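Local coordinates for protein folylpolyglutamate synthase (FolC) (Helicobacter pylori, PDB 6K8C) that probably adds glutamate to dihydropteroate and, in successive ATP-dependent steps, to tetrahydrofolates, as a bifunctional dihydrofolate and folylpolyglutamate synthase, at residues I50-T55 with Y138-A143; L159-P164 with L191-P196. All blocks are in the same frame, centred on the assembly; numbering follows the deposited sequence.

Running from the N terminus, strand 48-53 is laid down first in the Mur ligase middle-type domain and leads into helix 58-70; contact 1 forms when strand 138-142 returns beside it, closing a long excursion, about half of it helical. The chain then passes to the other side of strand 48-53 with strand 159-162, and contact 2 follows when strand 191-194, after helix 177-185, lines up on the outer side of 159-162, with 215-218 beyond it. The two contacts are in series, neither enclosing the other. Backbone bonds from His51 to Leu159 and Val161 weld them into four consecutive parallel strands, in the order 138-142, 48-53, 159-162, 191-194, showing that sheet neighbours can be distant in sequence.

Contact 1: I50-T55 with Y138-A143; sequences IHVVGT and YLVLEA
Ile50 lays the end of its side chain beside the ring of Tyr138, CD1 to CD1 at 3.7 Å, the two groups meeting at a slant. The branch gets there because CG1 sits next to the backbone N and anti to the carbonyl carbon (chi1 -61°), which sends CD1 back toward the start of strand 138-142. On the same face of the sheet, Val52 sets CG2 against CG1 of Val140 at 3.7 Å. Helix 58-70 lies over this face, with Leu65 on Ile50, Thr66 on Val140 and Lys58 on both Val52 and Glu142. Beneath the side chains the backbones run parallel, their axes 24° apart. Ile50 uses its N-H toward Leu139 O (2.8 Å) and its carbonyl toward Leu141 N (2.7 Å); Val52 repeats the pattern with Leu141 O and Ala143 N. At Leu141 O the donor, Val52 N, stands 35° from the carbonyl plane. Strand 48-53 followed by a glycine-containing turn and helix 58-70 is the beta-loop-alpha unit of a P-loop NTPase fold, consistent with the Mur ligase middle domain to which both segments belong, and strand 138-142 is its parallel neighbour. His51 and Leu141 lie on the opposite face. The edge of the His51 ring approaches Leu141 O, CD2 lying 3.4 Å from that oxygen near the ring plane, while NE2 is 3.7 Å from Ala143 CB and is hydrogen-bonded to Thr152. One face of the imidazole is closed by its own strand, Val53 CG2 resting 3.6 Å above the ring centre. That same methyl reaches across to Ala143 CB at 3.9 Å.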
ATOM      1  N   ILE A  50       2.109  10.086  11.260  1.00 24.13           N
ATOM      2  CA  ILE A  50       1.129   9.024  11.459  1.00 24.75           C
ATOM      3  C   ILE A  50       1.711   7.734  10.896  1.00 21.63           C
ATOM      4  O   ILE A  50       1.988   7.643   9.696  1.00 26.09           O
ATOM      5  CB  ILE A  50      -0.214   9.360  10.798  1.00 29.21           C
ATOM      6  CG1 ILE A  50      -0.788  10.642  11.411  1.00 31.42           C
ATOM      7  CG2 ILE A  50      -1.187   8.211  10.993  1.00 29.51           C
ATOM      8  CD1 ILE A  50      -0.665  11.846  10.532  1.00 32.51           C
ATOM      9  N   HIS A  51       1.893   6.740  11.756  1.00 23.91           N
ATOM     10  CA  HIS A  51       2.513   5.474  11.374  1.00 31.39           C
ATOM     11  C   HIS A  51       1.414   4.474  11.027  1.00 25.61           C
ATOM     12  O   HIS A  51       0.645   4.066  11.900  1.00 29.74           O
ATOM     13  CB  HIS A  51       3.385   4.956  12.516  1.00 26.49           C
ATOM     14  CG  HIS A  51       4.429   3.967  12.098  1.00 38.65           C
ATOM     15  ND1 HIS A  51       5.025   3.100  12.990  1.00 38.35           N
ATOM     16  CD2 HIS A  51       4.994   3.715  10.894  1.00 39.30           C
ATOM     17  CE1 HIS A  51       5.909   2.353  12.351  1.00 38.50           C
ATOM     18  NE2 HIS A  51       5.910   2.705  11.079  1.00 42.26           N
ATOM     19  N   VAL A  52       1.350   4.064   9.763  1.00 26.70           N
ATOM     20  CA  VAL A  52       0.360   3.097   9.297  1.00 26.59           C
ATOM     21  C   VAL A  52       1.011   1.716   9.281  1.00 28.92           C
ATOM     22  O   VAL A  52       1.975   1.483   8.540  1.00 26.50           O
ATOM     23  CB  VAL A  52      -0.185   3.477   7.910  1.00 23.95           C
ATOM     24  CG1 VAL A  52      -1.239   2.477   7.463  1.00 24.87           C
ATOM     25  CG2 VAL A  52      -0.781   4.882   7.942  1.00 25.80           C
ATOM     26  N   VAL A  53       0.486   0.805  10.100  1.00 26.78           N
ATOM     27  CA  VAL A  53       1.057  -0.519  10.315  1.00 26.41           C
ATOM     28  C   VAL A  53      -0.051  -1.552  10.161  1.00 28.61           C
ATOM     29  O   VAL A  53      -1.165  -1.351  10.653  1.00 27.41           O
ATOM     30  CB  VAL A  53       1.705  -0.626  11.714  1.00 24.85           C
ATOM     31  CG1 VAL A  53       2.160  -2.048  12.000  1.00 28.58           C
ATOM     32  CG2 VAL A  53       2.880   0.341  11.839  1.00 33.57           C
ATOM     33  N   GLY A  54       0.246  -2.651   9.486  1.00 28.37           N
ATOM     34  CA  GLY A  54      -0.729  -3.713   9.337  1.00 30.88           C
ATOM     35  C   GLY A  54      -0.413  -4.577   8.132  1.00 36.04           C
ATOM     36  O   GLY A  54       0.636  -4.450   7.509  1.00 32.28           O
ATOM     37  N   THR A  55      -1.355  -5.465   7.819  1.00 33.20           N
ATOM     38  CA  THR A  55      -1.211  -6.371   6.686  1.00 31.73           C
ATOM     39  C   THR A  55      -2.060  -5.963   5.494  1.00 32.27           C
ATOM     40  O   THR A  55      -1.551  -5.869   4.376  1.00 30.38           O
ATOM     41  CB  THR A  55      -1.566  -7.804   7.101  1.00 35.43           C
ATOM     42  OG1 THR A  55      -0.724  -8.205   8.188  1.00 36.88           O
ATOM     43  CG2 THR A  55      -1.375  -8.763   5.931  1.00 37.68           C
ATOM     44  N   TYR A 138       1.602  17.171   8.014  1.00 28.52           N
ATOM     45  CA  TYR A 138       1.424  15.784   8.411  1.00 26.94           C
ATOM     46  C   TYR A 138       2.223  14.892   7.477  1.00 25.52           C
ATOM     47  O   TYR A 138       2.325  15.163   6.277  1.00 24.76           O
ATOM     48  CB  TYR A 138      -0.058  15.367   8.386  1.00 24.03           C
ATOM     49  CG  TYR A 138      -0.889  16.068   9.437  1.00 28.24           C
ATOM     50  CD1 TYR A 138      -1.029  15.535  10.712  1.00 33.58           C
ATOM     51  CD2 TYR A 138      -1.527  17.272   9.154  1.00 29.34           C
ATOM     52  CE1 TYR A 138      -1.784  16.181  11.679  1.00 33.81           C
ATOM     53  CE2 TYR A 138      -2.275  17.924  10.110  1.00 29.17           C
ATOM     54  CZ  TYR A 138      -2.402  17.378  11.371  1.00 33.21           C
ATOM     55  OH  TYR A 138      -3.157  18.028  12.327  1.00 33.07           O
ATOM     56  N   LEU A 139       2.789  13.833   8.043  1.00 28.15           N
ATOM     57  CA  LEU A 139       3.495  12.806   7.287  1.00 26.96           C
ATOM     58  C   LEU A 139       2.826  11.476   7.602  1.00 21.98           C
ATOM     59  O   LEU A 139       2.891  10.998   8.741  1.00 26.32           O
ATOM     60  CB  LEU A 139       4.979  12.786   7.644  1.00 26.00           C
ATOM     61  CG  LEU A 139       5.799  11.634   7.060  1.00 29.48           C
ATOM     62  CD1 LEU A 139       5.725  11.644   5.542  1.00 28.32           C
ATOM     63  CD2 LEU A 139       7.243  11.709   7.539  1.00 29.23           C
ATOM     64  N   VAL A 140       2.142  10.907   6.613  1.00 24.57           N
ATOM     65  CA  VAL A 140       1.482   9.612   6.750  1.00 26.26           C
ATOM     66  C   VAL A 140       2.465   8.569   6.234  1.00 26.31           C
ATOM     67  O   VAL A 140       2.729   8.490   5.031  1.00 27.36           O
ATOM     68  CB  VAL A 140       0.144   9.562   5.998  1.00 25.67           C
ATOM     69  CG1 VAL A 140      -0.563   8.225   6.258  1.00 23.18           C
ATOM     70  CG2 VAL A 140      -0.765  10.709   6.446  1.00 21.46           C
ATOM     71  N   LEU A 141       3.003   7.776   7.153  1.00 27.76           N
ATOM     72  CA  LEU A 141       4.192   6.958   6.935  1.00 23.66           C
ATOM     73  C   LEU A 141       3.801   5.489   7.023  1.00 26.11           C
ATOM     74  O   LEU A 141       3.522   4.980   8.114  1.00 30.33           O
ATOM     75  CB  LEU A 141       5.255   7.306   7.976  1.00 33.48           C
ATOM     76  CG  LEU A 141       6.737   7.032   7.737  1.00 40.05           C
ATOM     77  CD1 LEU A 141       7.287   7.930   6.647  1.00 38.55           C
ATOM     78  CD2 LEU A 141       7.489   7.243   9.038  1.00 43.72           C
ATOM     79  N   GLU A 142       3.788   4.811   5.884  1.00 29.83           N
ATOM     80  CA  GLU A 142       3.456   3.393   5.845  1.00 24.45           C
ATOM     81  C   GLU A 142       4.682   2.563   6.195  1.00 31.44           C
ATOM     82  O   GLU A 142       5.764   2.770   5.634  1.00 29.79           O
ATOM     83  CB  GLU A 142       2.946   3.016   4.458  1.00 26.56           C
ATOM     84  CG  GLU A 142       2.429   1.602   4.325  1.00 31.82           C
ATOM     85  CD  GLU A 142       2.002   1.299   2.906  1.00 37.95           C
ATOM     86  OE1 GLU A 142       2.703   0.521   2.227  1.00 44.91           O
ATOM     87  OE2 GLU A 142       0.977   1.856   2.462  1.00 31.14           O
ATOM     88  N   ALA A 143       4.515   1.626   7.121  1.00 31.05           N
ATOM     89  CA  ALA A 143       5.618   0.749   7.487  1.00 29.95           C
ATOM     90  C   ALA A 143       5.945  -0.201   6.340  1.00 42.08           C
ATOM     91  O   ALA A 143       5.075  -0.594   5.557  1.00 30.31           O
ATOM     92  CB  ALA A 143       5.278  -0.046   8.749  1.00 30.17           C
TER

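Contact 2: L159-P164 with L191-P196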
ATOM      1  N   LEU A 159       0.865   9.385  16.097  1.00 28.71           N
ATOM      2  CA  LEU A 159      -0.257   8.460  16.092  1.00 26.01           C
ATOM      3  C   LEU A 159       0.126   7.240  15.273  1.00 26.00           C
ATOM      4  O   LEU A 159       0.797   7.370  14.250  1.00 29.95           O
ATOM      5  CB  LEU A 159      -1.499   9.126  15.497  1.00 30.98           C
ATOM      6  CG  LEU A 159      -2.761   8.297  15.303  1.00 27.67           C
ATOM      7  CD1 LEU A 159      -3.400   8.012  16.651  1.00 30.81           C
ATOM      8  CD2 LEU A 159      -3.715   9.051  14.384  1.00 32.68           C
ATOM      9  N   SER A 160      -0.287   6.064  15.734  1.00 25.94           N
ATOM     10  CA  SER A 160      -0.205   4.844  14.943  1.00 30.31           C
ATOM     11  C   SER A 160      -1.609   4.421  14.533  1.00 27.44           C
ATOM     12  O   SER A 160      -2.562   4.564  15.308  1.00 25.30           O
ATOM     13  CB  SER A 160       0.470   3.714  15.725  1.00 32.28           C
ATOM     14  OG  SER A 160       1.786   4.078  16.111  1.00 33.87           O
ATOM     15  N   VAL A 161      -1.742   3.923  13.308  1.00 25.29           N
ATOM     16  CA  VAL A 161      -2.985   3.329  12.829  1.00 27.26           C
ATOM     17  C   VAL A 161      -2.692   1.877  12.490  1.00 28.21           C
ATOM     18  O   VAL A 161      -1.894   1.596  11.587  1.00 25.03           O
ATOM     19  CB  VAL A 161      -3.547   4.074  11.609  1.00 21.55           C
ATOM     20  CG1 VAL A 161      -4.798   3.369  11.101  1.00 23.29           C
ATOM     21  CG2 VAL A 161      -3.859   5.522  11.969  1.00 24.31           C
ATOM     22  N   PHE A 162      -3.323   0.951  13.211  1.00 24.42           N
ATOM     23  CA  PHE A 162      -3.130  -0.471  12.964  1.00 22.39           C
ATOM     24  C   PHE A 162      -4.285  -0.974  12.112  1.00 25.89           C
ATOM     25  O   PHE A 162      -5.403  -1.143  12.609  1.00 24.74           O
ATOM     26  CB  PHE A 162      -3.013  -1.243  14.277  1.00 23.71           C
ATOM     27  CG  PHE A 162      -1.745  -0.942  15.030  1.00 25.23           C
ATOM     28  CD1 PHE A 162      -0.533  -1.461  14.601  1.00 30.36           C
ATOM     29  CD2 PHE A 162      -1.763  -0.132  16.152  1.00 26.62           C
ATOM     30  CE1 PHE A 162       0.648  -1.180  15.285  1.00 29.62           C
ATOM     31  CE2 PHE A 162      -0.593   0.151  16.843  1.00 34.69           C
ATOM     32  CZ  PHE A 162       0.618  -0.373  16.404  1.00 33.40           C
ATOM     33  N   THR A 163      -4.013  -1.196  10.829  1.00 28.12           N
ATOM     34  CA  THR A 163      -4.973  -1.809   9.921  1.00 22.00           C
ATOM     35  C   THR A 163      -5.025  -3.311  10.208  1.00 27.09           C
ATOM     36  O   THR A 163      -4.266  -3.816  11.041  1.00 27.34           O
ATOM     37  CB  THR A 163      -4.587  -1.476   8.477  1.00 26.71           C
ATOM     38  OG1 THR A 163      -3.448  -2.246   8.075  1.00 25.85           O
ATOM     39  CG2 THR A 163      -4.265   0.005   8.341  1.00 23.99           C
ATOM     40  N   PRO A 164      -5.944  -4.054   9.581  1.00 24.82           N
ATOM     41  CA  PRO A 164      -6.075  -5.484   9.919  1.00 25.59           C
ATOM     42  C   PRO A 164      -4.790  -6.269   9.677  1.00 32.38           C
ATOM     43  O   PRO A 164      -4.134  -6.124   8.642  1.00 27.70           O
ATOM     44  CB  PRO A 164      -7.206  -5.954   8.999  1.00 34.68           C
ATOM     45  CG  PRO A 164      -8.077  -4.743   8.873  1.00 27.51           C
ATOM     46  CD  PRO A 164      -7.078  -3.600   8.752  1.00 26.30           C
ATOM     47  N   LEU A 191      -0.373   6.687  21.516  1.00 35.71           N
ATOM     48  CA  LEU A 191      -1.711   6.927  20.984  1.00 39.42           C
ATOM     49  C   LEU A 191      -1.868   6.142  19.692  1.00 34.08           C
ATOM     50  O   LEU A 191      -1.120   6.368  18.737  1.00 29.07           O
ATOM     51  CB  LEU A 191      -1.940   8.424  20.739  1.00 38.85           C
ATOM     52  CG  LEU A 191      -3.308   8.850  20.201  1.00 30.84           C
ATOM     53  CD1 LEU A 191      -4.403   8.378  21.125  1.00 32.06           C
ATOM     54  CD2 LEU A 191      -3.360  10.362  20.012  1.00 32.34           C
ATOM     55  N   SER A 192      -2.838   5.228  19.655  1.00 29.03           N
ATOM     56  CA  SER A 192      -3.010   4.375  18.489  1.00 32.74           C
ATOM     57  C   SER A 192      -4.482   4.085  18.241  1.00 29.96           C
ATOM     58  O   SER A 192      -5.268   3.929  19.180  1.00 33.73           O
ATOM     59  CB  SER A 192      -2.252   3.053  18.645  1.00 29.71           C
ATOM     60  OG  SER A 192      -0.882   3.288  18.920  1.00 33.29           O
ATOM     61  N   ILE A 193      -4.830   4.004  16.966  1.00 30.44           N
ATOM     62  CA  ILE A 193      -6.133   3.554  16.500  1.00 27.38           C
ATOM     63  C   ILE A 193      -5.959   2.147  15.957  1.00 28.20           C
ATOM     64  O   ILE A 193      -4.977   1.866  15.264  1.00 26.94           O
ATOM     65  CB  ILE A 193      -6.678   4.508  15.423  1.00 35.16           C
ATOM     66  CG1 ILE A 193      -7.026   5.852  16.060  1.00 35.01           C
ATOM     67  CG2 ILE A 193      -7.898   3.915  14.716  1.00 30.54           C
ATOM     68  CD1 ILE A 193      -6.466   6.990  15.316  1.00 41.39           C
ATOM     69  N   ILE A 194      -6.887   1.251  16.279  1.00 24.85           N
ATOM     70  CA  ILE A 194      -6.793  -0.120  15.791  1.00 22.64           C
ATOM     71  C   ILE A 194      -8.085  -0.477  15.067  1.00 29.49           C
ATOM     72  O   ILE A 194      -9.177  -0.370  15.639  1.00 29.04           O
ATOM     73  CB  ILE A 194      -6.469  -1.125  16.918  1.00 27.00           C
ATOM     74  CG1 ILE A 194      -6.230  -2.519  16.340  1.00 28.95           C
ATOM     75  CG2 ILE A 194      -7.524  -1.151  18.008  1.00 30.81           C
ATOM     76  CD1 ILE A 194      -5.228  -3.341  17.138  1.00 36.99           C
ATOM     77  N   ALA A 195      -7.957  -0.873  13.796  1.00 29.02           N
ATOM     78  CA  ALA A 195      -9.074  -1.392  13.019  1.00 28.70           C
ATOM     79  C   ALA A 195      -9.545  -2.722  13.608  1.00 27.55           C
ATOM     80  O   ALA A 195      -8.825  -3.346  14.394  1.00 26.96           O
ATOM     81  CB  ALA A 195      -8.645  -1.577  11.560  1.00 25.38           C
ATOM     82  N   PRO A 196     -10.751  -3.177  13.252  1.00 27.06           N
ATOM     83  CA  PRO A 196     -11.210  -4.490  13.736  1.00 28.65           C
ATOM     84  C   PRO A 196     -10.223  -5.588  13.361  1.00 31.40           C
ATOM     85  O   PRO A 196      -9.754  -5.667  12.222  1.00 36.54           O
ATOM     86  CB  PRO A 196     -12.567  -4.672  13.040  1.00 28.16           C
ATOM     87  CG  PRO A 196     -13.040  -3.276  12.793  1.00 29.59           C
ATOM     88  CD  PRO A 196     -11.796  -2.491  12.467  1.00 27.28           C
TER
HETATM   89  O   HOH W   1       1.223   4.829  18.584  1.00 33.72           O
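Phe162 reaches back along strand 191-194, and its side chain can be traced atom by atom. CB lies 3.8 Å from Ile193 O and 4.0 Å from Ile194 CG1. With CG beside the backbone N and anti to the carbonyl carbon (chi1 -69°), the ring turns toward Ser192: CD2 passes near Ile193 O and Ser192 CB, and CE2 ends 3.8 Å from Ser192 OG, which lies at the ring edge near its plane. On the far side of the ring, CE1 packs on Val53 of strand 48-53. Toward the start of the strands, a water joins the two serines: it donates to Ser192 OG and to Leu191 O, and is 2.6 Å from Ser160 OG. The other face is apolar. Leu159 and Ile193 cross there, their CD1 atoms only 3.5 Å apart, a tight fit, with helix 241-254 packed on Ile193 through Ala250 and Thr253. Between the faces runs a parallel ladder of the P-loop NTPase-type sheet, reached after helix 177-185, in which Phe162 N bonds to Ile193 O (2.8 Å, 176°) and Phe162 O receives Ala195 N. Past the strands, Pro164 CD rests on Ala195 CB. The Leu159/Ile193 face is thus hydrocarbon, whereas the other mixes Phe162 and Ile194 with two serines, one water giving both buried hydroxyls and the Leu191 carbonyl a shared partner.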